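Local coordinates for protein beta 1-3 glucanase (Clostridium beijerinckii NCIMB 8052, PDB 5H4E) that probably hydrolyses the beta-1,3-glycosidic bonds of beta-1,3-glucans, as a member of glycoside hydrolase family 64, at residues N163-G168 / N173-D178; M141-D146 / A364-A369; K335-H340 / N344-F349. All blocks are in the same frame, centred on the assembly; numbering follows the deposited sequence.

Contact 1: residues N163-G168 / N173-D178; sequences NIQLVG and NKTYGD
N163 lies across G177 and T175 where two antiparallel strands run closest. Its CB rests 3.6 Å from the CA of G177, whose lack of a side chain lets the strands approach this tightly; the unusual backbone angles of G177 also suit glycine. With CG placed between backbone N and carbonyl carbon (chi1 64°), the N163 amide stands up beside T175, and OD1 comes 3.4 Å from T175 CG2. This OD1 is bonded by N372 of the neighbouring strand, while ND2 donates to a water (2.8 Å) that in turn donates to D178 O.

On the face that carries T175, Q165 and N173 join their side-chain amides, whose planes are 33° apart. The Q165 chain is extended, and its NE2 donates to N173 OD1 at 2.8 Å, nearly straight (172°), in the carbonyl plane and on a lone pair. T175 OG1 packs 3.3 Å from Q165 CB, and V167 CG2 lies beside the N173 amide. Amide and hydroxyl groups suit the partly exposed part of this face, where they can bond to each other or to water; V167 is buried. I164 and L166 turn to the other face and pack on L361, A369 and I150.

I164 pairs with Y176, and L166 with K174, through two backbone bonds each. This is a beta hairpin, with 173-177 as one edge strand of a five-stranded mixed sheet.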
loop_
_atom_site.group_PDB
_atom_site.type_symbol
_atom_site.label_atom_id
_atom_site.label_comp_id
_atom_site.label_asym_id
_atom_site.label_seq_id
_atom_site.Cartn_x
_atom_site.Cartn_y
_atom_site.Cartn_z
ATOM N N ASN A 163 -5.507 -9.171 8.212
ATOM C CA ASN A 163 -6.317 -9.491 7.051
ATOM C C ASN A 163 -7.648 -8.819 7.256
ATOM O O ASN A 163 -7.982 -8.427 8.384
ATOM C CB ASN A 163 -6.458 -11.022 6.864
ATOM C CG ASN A 163 -7.191 -11.713 8.015
ATOM O OD1 ASN A 163 -8.422 -11.675 8.111
ATOM N ND2 ASN A 163 -6.436 -12.384 8.869
ATOM N N ILE A 164 -8.402 -8.656 6.176
ATOM C CA ILE A 164 -9.653 -7.940 6.256
ATOM C C ILE A 164 -10.742 -8.791 5.624
ATOM O O ILE A 164 -10.541 -9.384 4.561
ATOM C CB ILE A 164 -9.553 -6.555 5.548
ATOM C CG1 ILE A 164 -8.440 -5.711 6.193
ATOM C CG2 ILE A 164 -10.923 -5.826 5.540
ATOM C CD1 ILE A 164 -8.094 -4.448 5.411
ATOM N N GLN A 165 -11.882 -8.860 6.299
ATOM C CA GLN A 165 -13.079 -9.467 5.723
ATOM C C GLN A 165 -14.072 -8.383 5.351
ATOM O O GLN A 165 -14.532 -7.651 6.217
ATOM C CB GLN A 165 -13.726 -10.444 6.705
ATOM C CG GLN A 165 -15.083 -10.993 6.215
ATOM C CD GLN A 165 -15.811 -11.789 7.293
ATOM O OE1 GLN A 165 -15.445 -11.739 8.467
ATOM N NE2 GLN A 165 -16.836 -12.541 6.891
ATOM N N LEU A 166 -14.416 -8.281 4.071
ATOM C CA LEU A 166 -15.394 -7.293 3.647
ATOM C C LEU A 166 -16.704 -7.994 3.340
ATOM O O LEU A 166 -16.733 -8.984 2.591
ATOM C CB LEU A 166 -14.912 -6.509 2.409
ATOM C CG LEU A 166 -15.953 -5.544 1.818
ATOM C CD1 LEU A 166 -16.347 -4.461 2.838
ATOM C CD2 LEU A 166 -15.468 -4.903 0.510
ATOM N N VAL A 167 -17.779 -7.474 3.922
ATOM C CA VAL A 167 -19.095 -8.079 3.788
ATOM C C VAL A 167 -20.055 -7.076 3.166
ATOM O O VAL A 167 -20.258 -5.976 3.702
ATOM C CB VAL A 167 -19.651 -8.545 5.160
ATOM C CG1 VAL A 167 -21.067 -9.130 5.001
ATOM C CG2 VAL A 167 -18.698 -9.551 5.809
ATOM N N GLY A 168 -20.640 -7.455 2.037
ATOM C CA GLY A 168 -21.582 -6.587 1.361
ATOM C C GLY A 168 -22.995 -6.777 1.883
ATOM O O GLY A 168 -23.270 -7.714 2.626
ATOM N N ASN A 173 -18.807 -11.639 0.278
ATOM C CA ASN A 173 -18.147 -11.966 1.538
ATOM C C ASN A 173 -16.772 -12.543 1.250
ATOM O O ASN A 173 -16.649 -13.727 0.933
ATOM C CB ASN A 173 -18.995 -12.955 2.363
ATOM C CG ASN A 173 -18.634 -12.940 3.848
ATOM O OD1 ASN A 173 -17.469 -12.791 4.212
ATOM N ND2 ASN A 173 -19.637 -13.070 4.705
ATOM N N LYS A 174 -15.744 -11.696 1.337
ATOM C CA LYS A 174 -14.380 -12.099 1.008
ATOM C C LYS A 174 -13.385 -11.650 2.072
ATOM O O LYS A 174 -13.589 -10.639 2.733
ATOM C CB LYS A 174 -13.960 -11.533 -0.352
ATOM C CG LYS A 174 -14.778 -12.048 -1.531
ATOM C CD LYS A 174 -14.653 -13.557 -1.682
ATOM C CE LYS A 174 -13.244 -13.978 -2.067
ATOM N NZ LYS A 174 -13.147 -15.458 -2.297
ATOM N N THR A 175 -12.303 -12.409 2.209
ATOM C CA THR A 175 -11.250 -12.122 3.182
ATOM C C THR A 175 -9.881 -12.177 2.510
ATOM O O THR A 175 -9.474 -13.226 2.006
ATOM C CB THR A 175 -11.282 -13.119 4.367
ATOM O OG1 THR A 175 -12.552 -13.031 5.021
ATOM C CG2 THR A 175 -10.174 -12.811 5.388
ATOM N N TYR A 176 -9.183 -11.043 2.494
ATOM C CA TYR A 176 -7.839 -10.972 1.924
ATOM C C TYR A 176 -6.852 -10.437 2.956
ATOM O O TYR A 176 -7.157 -9.484 3.680
ATOM C CB TYR A 176 -7.794 -10.075 0.689
ATOM C CG TYR A 176 -8.617 -10.540 -0.489
ATOM C CD1 TYR A 176 -8.919 -11.886 -0.670
ATOM C CD2 TYR A 176 -9.065 -9.633 -1.438
ATOM C CE1 TYR A 176 -9.665 -12.312 -1.761
ATOM C CE2 TYR A 176 -9.813 -10.049 -2.538
ATOM C CZ TYR A 176 -10.110 -11.394 -2.686
ATOM O OH TYR A 176 -10.852 -11.830 -3.765
ATOM N N GLY A 177 -5.674 -11.050 3.011
ATOM C CA GLY A 177 -4.598 -10.570 3.860
ATOM C C GLY A 177 -3.592 -11.661 4.166
ATOM O O GLY A 177 -3.549 -12.685 3.467
ATOM N N ASP A 178 -2.763 -11.430 5.184
ATOM C CA ASP A 178 -1.689 -12.362 5.542
ATOM C C ASP A 178 -2.213 -13.661 6.114
ATOM O O ASP A 178 -3.252 -13.679 6.774
ATOM C CB ASP A 178 -0.754 -11.743 6.585
ATOM C CG ASP A 178 -0.265 -10.374 6.188
ATOM O OD1 ASP A 178 0.045 -10.182 4.996
ATOM O OD2 ASP A 178 -0.221 -9.488 7.059
HETATM O O HOH W 1 -3.662 -12.110 9.237
#

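Contact 2: residues M141-D146 / A364-A369; sequences MAWTND and ADPKYA
P366 presses its ring against one face of the W143 indole, the main meeting of two segments more than two hundred residues apart. The touching atom is P366 CG, which sits 4.1 Å from the centroid of the five-membered ring and 26° off its normal, a CH-pi contact. It is displaced toward the rim, so its nearest indole atom is W143 NE1 at 3.8 Å, with W143 CE2 only slightly farther. The CB of P366 is directed at 141-146, whereas W143 reaches the contact with the far end of its side chain: CG is anti to the backbone N (chi1 -176°), and this carries the indole toward the proline. Each residue type suits its place, since the indole offers a broad, electron-rich face and proline a compact, rigid ring whose CG hydrogens can lie on it.

The indole edge does a different job. NE1 donates in the ring plane to a water at 2.8 Å, and the same water donates to A364 O, also at 2.8 Å. One side chain thus meets P366 by its face and, through the water, the carbonyl of A364 two residues earlier by its edge. K91 makes a cation-pi contact with W143, and V9 and L148 touch both W143 and P366.

Beyond W143 an ST turn, with T144 OG1 accepting from D146 N at 3.2 Å, brings the backbone of D146 up to A364, where D146 O lies loosely near A364 CA. After P366, residues K367 and Y368 both face V167 in a classic beta bulge. The arrangement is a proline-on-tryptophan CH-pi contact where strand 136-144 of the eight-stranded antiparallel sheet comes up to strand 366-374 of the five-stranded mixed sheet.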
loop_
_atom_site.group_PDB
_atom_site.type_symbol
_atom_site.label_atom_id
_atom_site.label_comp_id
_atom_site.label_asym_id
_atom_site.label_seq_id
_atom_site.Cartn_x
_atom_site.Cartn_y
_atom_site.Cartn_z
ATOM N N MET A 141 -8.555 2.608 2.384
ATOM C CA MET A 141 -9.934 2.468 1.911
ATOM C C MET A 141 -10.483 3.741 1.300
ATOM O O MET A 141 -10.005 4.841 1.577
ATOM C CB MET A 141 -10.854 2.020 3.046
ATOM C CG MET A 141 -11.325 3.137 3.922
ATOM S SD MET A 141 -11.323 2.580 5.625
ATOM C CE MET A 141 -9.565 2.669 5.887
ATOM N N ALA A 142 -11.472 3.570 0.433
ATOM C CA ALA A 142 -12.230 4.700 -0.091
ATOM C C ALA A 142 -13.646 4.224 -0.363
ATOM O O ALA A 142 -13.853 3.108 -0.843
ATOM C CB ALA A 142 -11.592 5.254 -1.344
ATOM N N TRP A 143 -14.615 5.061 -0.022
ATOM C CA TRP A 143 -16.003 4.744 -0.276
ATOM C C TRP A 143 -16.548 5.884 -1.113
ATOM O O TRP A 143 -16.663 7.013 -0.634
ATOM C CB TRP A 143 -16.771 4.575 1.030
ATOM C CG TRP A 143 -18.204 4.158 0.866
ATOM C CD1 TRP A 143 -18.798 3.627 -0.249
ATOM C CD2 TRP A 143 -19.223 4.256 1.858
ATOM N NE1 TRP A 143 -20.135 3.388 -0.003
ATOM C CE2 TRP A 143 -20.418 3.769 1.286
ATOM C CE3 TRP A 143 -19.243 4.717 3.178
ATOM C CZ2 TRP A 143 -21.614 3.716 1.996
ATOM C CZ3 TRP A 143 -20.427 4.672 3.876
ATOM C CH2 TRP A 143 -21.600 4.178 3.285
ATOM N N THR A 144 -16.846 5.588 -2.373
ATOM C CA THR A 144 -17.245 6.616 -3.324
ATOM C C THR A 144 -18.596 6.297 -3.928
ATOM O O THR A 144 -19.277 5.366 -3.494
ATOM C CB THR A 144 -16.223 6.748 -4.451
ATOM O OG1 THR A 144 -16.230 5.544 -5.228
ATOM C CG2 THR A 144 -14.822 6.964 -3.876
ATOM N N ASN A 145 -18.966 7.059 -4.950
ATOM C CA ASN A 145 -20.201 6.816 -5.685
ATOM C C ASN A 145 -20.255 5.417 -6.314
ATOM O O ASN A 145 -21.329 4.902 -6.629
ATOM C CB ASN A 145 -20.368 7.877 -6.776
ATOM C CG ASN A 145 -21.645 7.698 -7.566
ATOM O OD1 ASN A 145 -22.720 7.504 -6.988
ATOM N ND2 ASN A 145 -21.537 7.751 -8.899
ATOM N N ASP A 146 -19.087 4.805 -6.477
ATOM C CA ASP A 146 -18.969 3.524 -7.162
ATOM C C ASP A 146 -18.732 2.338 -6.226
ATOM O O ASP A 146 -18.465 1.228 -6.688
ATOM C CB ASP A 146 -17.847 3.606 -8.192
ATOM C CG ASP A 146 -18.092 4.693 -9.219
ATOM O OD1 ASP A 146 -19.273 4.904 -9.581
ATOM O OD2 ASP A 146 -17.113 5.335 -9.662
ATOM N N ALA A 364 -20.073 -2.806 -4.341
ATOM C CA ALA A 364 -20.877 -1.612 -4.578
ATOM C C ALA A 364 -21.625 -1.195 -3.323
ATOM O O ALA A 364 -21.819 -0.002 -3.066
ATOM C CB ALA A 364 -21.870 -1.860 -5.713
ATOM N N ASP A 365 -22.069 -2.192 -2.566
ATOM C CA ASP A 365 -22.997 -1.978 -1.458
ATOM C C ASP A 365 -22.464 -2.534 -0.138
ATOM O O ASP A 365 -22.983 -3.503 0.388
ATOM C CB ASP A 365 -24.362 -2.609 -1.787
ATOM C CG ASP A 365 -24.273 -4.118 -2.070
ATOM O OD1 ASP A 365 -23.190 -4.610 -2.480
ATOM O OD2 ASP A 365 -25.301 -4.813 -1.883
ATOM N N PRO A 366 -21.422 -1.900 0.409
ATOM C CA PRO A 366 -20.752 -2.414 1.606
ATOM C C PRO A 366 -21.633 -2.339 2.849
ATOM O O PRO A 366 -22.381 -1.370 3.010
ATOM C CB PRO A 366 -19.538 -1.486 1.741
ATOM C CG PRO A 366 -19.994 -0.209 1.129
ATOM C CD PRO A 366 -20.868 -0.607 -0.021
ATOM N N LYS A 367 -21.537 -3.357 3.705
ATOM C CA LYS A 367 -22.234 -3.395 4.990
ATOM C C LYS A 367 -21.248 -3.174 6.129
ATOM O O LYS A 367 -21.383 -2.231 6.916
ATOM C CB LYS A 367 -22.943 -4.736 5.166
ATOM C CG LYS A 367 -23.888 -4.817 6.348
ATOM C CD LYS A 367 -24.504 -6.208 6.396
ATOM C CE LYS A 367 -25.554 -6.333 7.478
ATOM N NZ LYS A 367 -26.419 -7.528 7.224
ATOM N N TYR A 368 -20.245 -4.042 6.213
ATOM C CA TYR A 368 -19.200 -3.861 7.214
ATOM C C TYR A 368 -17.933 -4.605 6.816
ATOM O O TYR A 368 -17.962 -5.466 5.929
ATOM C CB TYR A 368 -19.679 -4.328 8.604
ATOM C CG TYR A 368 -19.924 -5.822 8.714
ATOM C CD1 TYR A 368 -21.198 -6.354 8.519
ATOM C CD2 TYR A 368 -18.889 -6.698 9.036
ATOM C CE1 TYR A 368 -21.430 -7.710 8.623
ATOM C CE2 TYR A 368 -19.115 -8.068 9.131
ATOM C CZ TYR A 368 -20.390 -8.560 8.927
ATOM O OH TYR A 368 -20.626 -9.913 9.026
ATOM N N ALA A 369 -16.829 -4.275 7.491
ATOM C CA ALA A 369 -15.593 -5.047 7.362
ATOM C C ALA A 369 -15.046 -5.406 8.732
ATOM O O ALA A 369 -15.215 -4.658 9.696
ATOM C CB ALA A 369 -14.531 -4.276 6.544
HETATM O O HOH W 2 -22.078 2.513 -1.858
#

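Contact 3: residues K335-H340 / N344-F349; sequences KFWHDH and NKSYGF
The last turn of helix 332-339 is tied here to the loop that follows it, with an imidazole as the connecting piece. H338 buries the most surface in this contact. Its CG is anti to the carbonyl carbon (chi1 -73°), which swings the ring alongside the helix to meet the loop. ND1 donates to N344 O at 2.8 Å in a nearly straight bond (170°); the acceptor lies close to the ring plane, although the donor stands above the carbonyl plane. NE2 is hydrogen-bonded to D352 OD2, the same oxygen that accepts from G348 N, so histidine, with a nitrogen on either side of CE1, suits a site held at both ends.

The loop also covers a face of that ring: S346 CB sits over its centre, 4.0 Å from the centroid, in a CH-pi contact. S346 OG is packed 3.2 Å from W337 CB, and the small serine side chain fits close to the helix here. The W337 indole itself points elsewhere, stacking on F158.

N344 adopts left-handed backbone angles, which asparagine tolerates well, and its CA makes a 3.2 Å CA-H...O contact with H338 O. Nearby, K335 NZ forms a salt bridge with D339 OD1 one helical turn on. That same D339 OD1 accepts a water proton at 2.7 Å, and the water accepts from N344 ND2, also at 2.7 Å.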
loop_
_atom_site.group_PDB
_atom_site.type_symbol
_atom_site.label_atom_id
_atom_site.label_comp_id
_atom_site.label_asym_id
_atom_site.label_seq_id
_atom_site.Cartn_x
_atom_site.Cartn_y
_atom_site.Cartn_z
ATOM N N LYS A 335 6.697 -11.174 -3.917
ATOM C CA LYS A 335 6.374 -12.588 -4.119
ATOM C C LYS A 335 6.185 -13.315 -2.784
ATOM O O LYS A 335 5.264 -14.130 -2.649
ATOM C CB LYS A 335 7.457 -13.256 -4.965
ATOM C CG LYS A 335 7.383 -14.798 -5.071
ATOM C CD LYS A 335 6.064 -15.347 -5.643
ATOM C CE LYS A 335 6.220 -16.844 -6.027
ATOM N NZ LYS A 335 4.923 -17.466 -6.469
ATOM N N PHE A 336 7.021 -13.013 -1.788
ATOM C CA PHE A 336 6.837 -13.652 -0.485
ATOM C C PHE A 336 5.420 -13.426 0.083
ATOM O O PHE A 336 4.787 -14.363 0.595
ATOM C CB PHE A 336 7.875 -13.172 0.546
ATOM C CG PHE A 336 7.845 -13.984 1.818
ATOM C CD1 PHE A 336 7.153 -13.542 2.930
ATOM C CD2 PHE A 336 8.462 -15.228 1.869
ATOM C CE1 PHE A 336 7.097 -14.312 4.093
ATOM C CE2 PHE A 336 8.416 -15.998 3.017
ATOM C CZ PHE A 336 7.730 -15.540 4.129
ATOM N N TRP A 337 4.907 -12.202 -0.001
ATOM C CA TRP A 337 3.602 -11.940 0.624
ATOM C C TRP A 337 2.500 -12.644 -0.176
ATOM O O TRP A 337 1.563 -13.186 0.404
ATOM C CB TRP A 337 3.379 -10.411 0.795
ATOM C CG TRP A 337 4.560 -9.885 1.565
ATOM C CD1 TRP A 337 5.518 -9.013 1.127
ATOM C CD2 TRP A 337 4.980 -10.326 2.864
ATOM N NE1 TRP A 337 6.493 -8.863 2.095
ATOM C CE2 TRP A 337 6.182 -9.663 3.165
ATOM C CE3 TRP A 337 4.437 -11.202 3.815
ATOM C CZ2 TRP A 337 6.853 -9.857 4.365
ATOM C CZ3 TRP A 337 5.109 -11.408 4.990
ATOM C CH2 TRP A 337 6.306 -10.731 5.260
ATOM N N HIS A 338 2.646 -12.705 -1.494
ATOM C CA HIS A 338 1.696 -13.461 -2.295
ATOM C C HIS A 338 1.697 -14.920 -1.853
ATOM O O HIS A 338 0.641 -15.542 -1.741
ATOM C CB HIS A 338 2.012 -13.339 -3.790
ATOM C CG HIS A 338 1.663 -11.996 -4.357
ATOM N ND1 HIS A 338 0.383 -11.662 -4.740
ATOM C CD2 HIS A 338 2.422 -10.897 -4.572
ATOM C CE1 HIS A 338 0.370 -10.412 -5.175
ATOM N NE2 HIS A 338 1.595 -9.924 -5.080
ATOM N N ASP A 339 2.880 -15.450 -1.550
ATOM C CA ASP A 339 2.994 -16.859 -1.175
ATOM C C ASP A 339 2.487 -17.097 0.241
ATOM O O ASP A 339 2.344 -18.246 0.668
ATOM C CB ASP A 339 4.444 -17.350 -1.298
ATOM C CG ASP A 339 4.856 -17.604 -2.738
ATOM O OD1 ASP A 339 3.977 -17.686 -3.622
ATOM O OD2 ASP A 339 6.072 -17.732 -2.987
ATOM N N HIS A 340 2.209 -16.020 0.966
ATOM C CA HIS A 340 1.681 -16.140 2.328
ATOM C C HIS A 340 0.464 -15.247 2.552
ATOM O O HIS A 340 0.459 -14.375 3.410
ATOM C CB HIS A 340 2.787 -15.828 3.342
ATOM C CG HIS A 340 3.926 -16.791 3.261
ATOM N ND1 HIS A 340 4.924 -16.682 2.315
ATOM C CD2 HIS A 340 4.175 -17.936 3.941
ATOM C CE1 HIS A 340 5.760 -17.698 2.443
ATOM N NE2 HIS A 340 5.328 -18.472 3.423
ATOM N N ASN A 344 -3.414 -16.063 -2.527
ATOM C CA ASN A 344 -2.240 -15.361 -3.041
ATOM C C ASN A 344 -2.487 -13.901 -3.430
ATOM O O ASN A 344 -1.792 -13.367 -4.299
ATOM C CB ASN A 344 -1.658 -16.120 -4.233
ATOM C CG ASN A 344 -0.796 -17.291 -3.802
ATOM O OD1 ASN A 344 -1.100 -17.977 -2.821
ATOM N ND2 ASN A 344 0.306 -17.506 -4.512
ATOM N N LYS A 345 -3.450 -13.264 -2.763
ATOM C CA LYS A 345 -3.789 -11.864 -3.008
ATOM C C LYS A 345 -3.023 -10.959 -2.055
ATOM O O LYS A 345 -3.173 -11.062 -0.840
ATOM C CB LYS A 345 -5.284 -11.617 -2.835
ATOM C CG LYS A 345 -6.184 -12.484 -3.678
ATOM C CD LYS A 345 -6.343 -11.928 -5.063
ATOM C CE LYS A 345 -7.502 -12.632 -5.765
ATOM N NZ LYS A 345 -7.516 -12.332 -7.211
ATOM N N SER A 346 -2.228 -10.050 -2.592
ATOM C CA SER A 346 -1.419 -9.196 -1.727
ATOM C C SER A 346 -1.012 -7.915 -2.445
ATOM O O SER A 346 -0.721 -7.934 -3.656
ATOM C CB SER A 346 -0.169 -9.961 -1.252
ATOM O OG SER A 346 0.652 -9.153 -0.413
ATOM N N TYR A 347 -1.006 -6.801 -1.715
ATOM C CA TYR A 347 -0.341 -5.611 -2.228
ATOM C C TYR A 347 1.147 -5.664 -1.884
ATOM O O TYR A 347 1.573 -5.096 -0.872
ATOM C CB TYR A 347 -0.960 -4.328 -1.663
ATOM C CG TYR A 347 -1.844 -3.596 -2.646
ATOM C CD1 TYR A 347 -1.308 -3.049 -3.812
ATOM C CD2 TYR A 347 -3.201 -3.380 -2.373
ATOM C CE1 TYR A 347 -2.109 -2.359 -4.714
ATOM C CE2 TYR A 347 -4.010 -2.676 -3.269
ATOM C CZ TYR A 347 -3.454 -2.169 -4.440
ATOM O OH TYR A 347 -4.240 -1.472 -5.343
ATOM N N GLY A 348 1.938 -6.337 -2.720
ATOM C CA GLY A 348 3.366 -6.492 -2.461
ATOM C C GLY A 348 4.194 -5.343 -3.024
ATOM O O GLY A 348 5.344 -5.133 -2.636
ATOM N N PHE A 349 3.608 -4.611 -3.964
ATOM C CA PHE A 349 4.207 -3.398 -4.518
ATOM C C PHE A 349 3.071 -2.569 -5.102
ATOM O O PHE A 349 1.952 -3.080 -5.259
ATOM C CB PHE A 349 5.282 -3.707 -5.582
ATOM C CG PHE A 349 4.749 -4.421 -6.797
ATOM C CD1 PHE A 349 4.610 -5.801 -6.797
ATOM C CD2 PHE A 349 4.385 -3.714 -7.936
ATOM C CE1 PHE A 349 4.111 -6.471 -7.913
ATOM C CE2 PHE A 349 3.875 -4.374 -9.044
ATOM C CZ PHE A 349 3.739 -5.758 -9.030
HETATM O O HOH W 3 2.132 -19.494 -4.271
#

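In the fold
All three contacts are partly buried. Contacts 1 and 2 share the mixed sheet: strands 162-168 and 366-374 are neighbours, and V167 bonds by its backbone to K367 and Y368. Contact 1 is ordinary strand pairing, with buried I164 and L166 on one face and Q165, T175 and N173 beside V167 on the other. Contact 2, smaller and with D146 and A364 exposed, joins two sheets by ring packing and a bridging water. Contact 3, about 12 Å from the chain's centre, centres on buried H338, W337 and S346, with N344 and D339 exposed, and fixes a helix to its loop by side-chain-to-backbone bonding. It meets contact 1 through K345 packing on Y176.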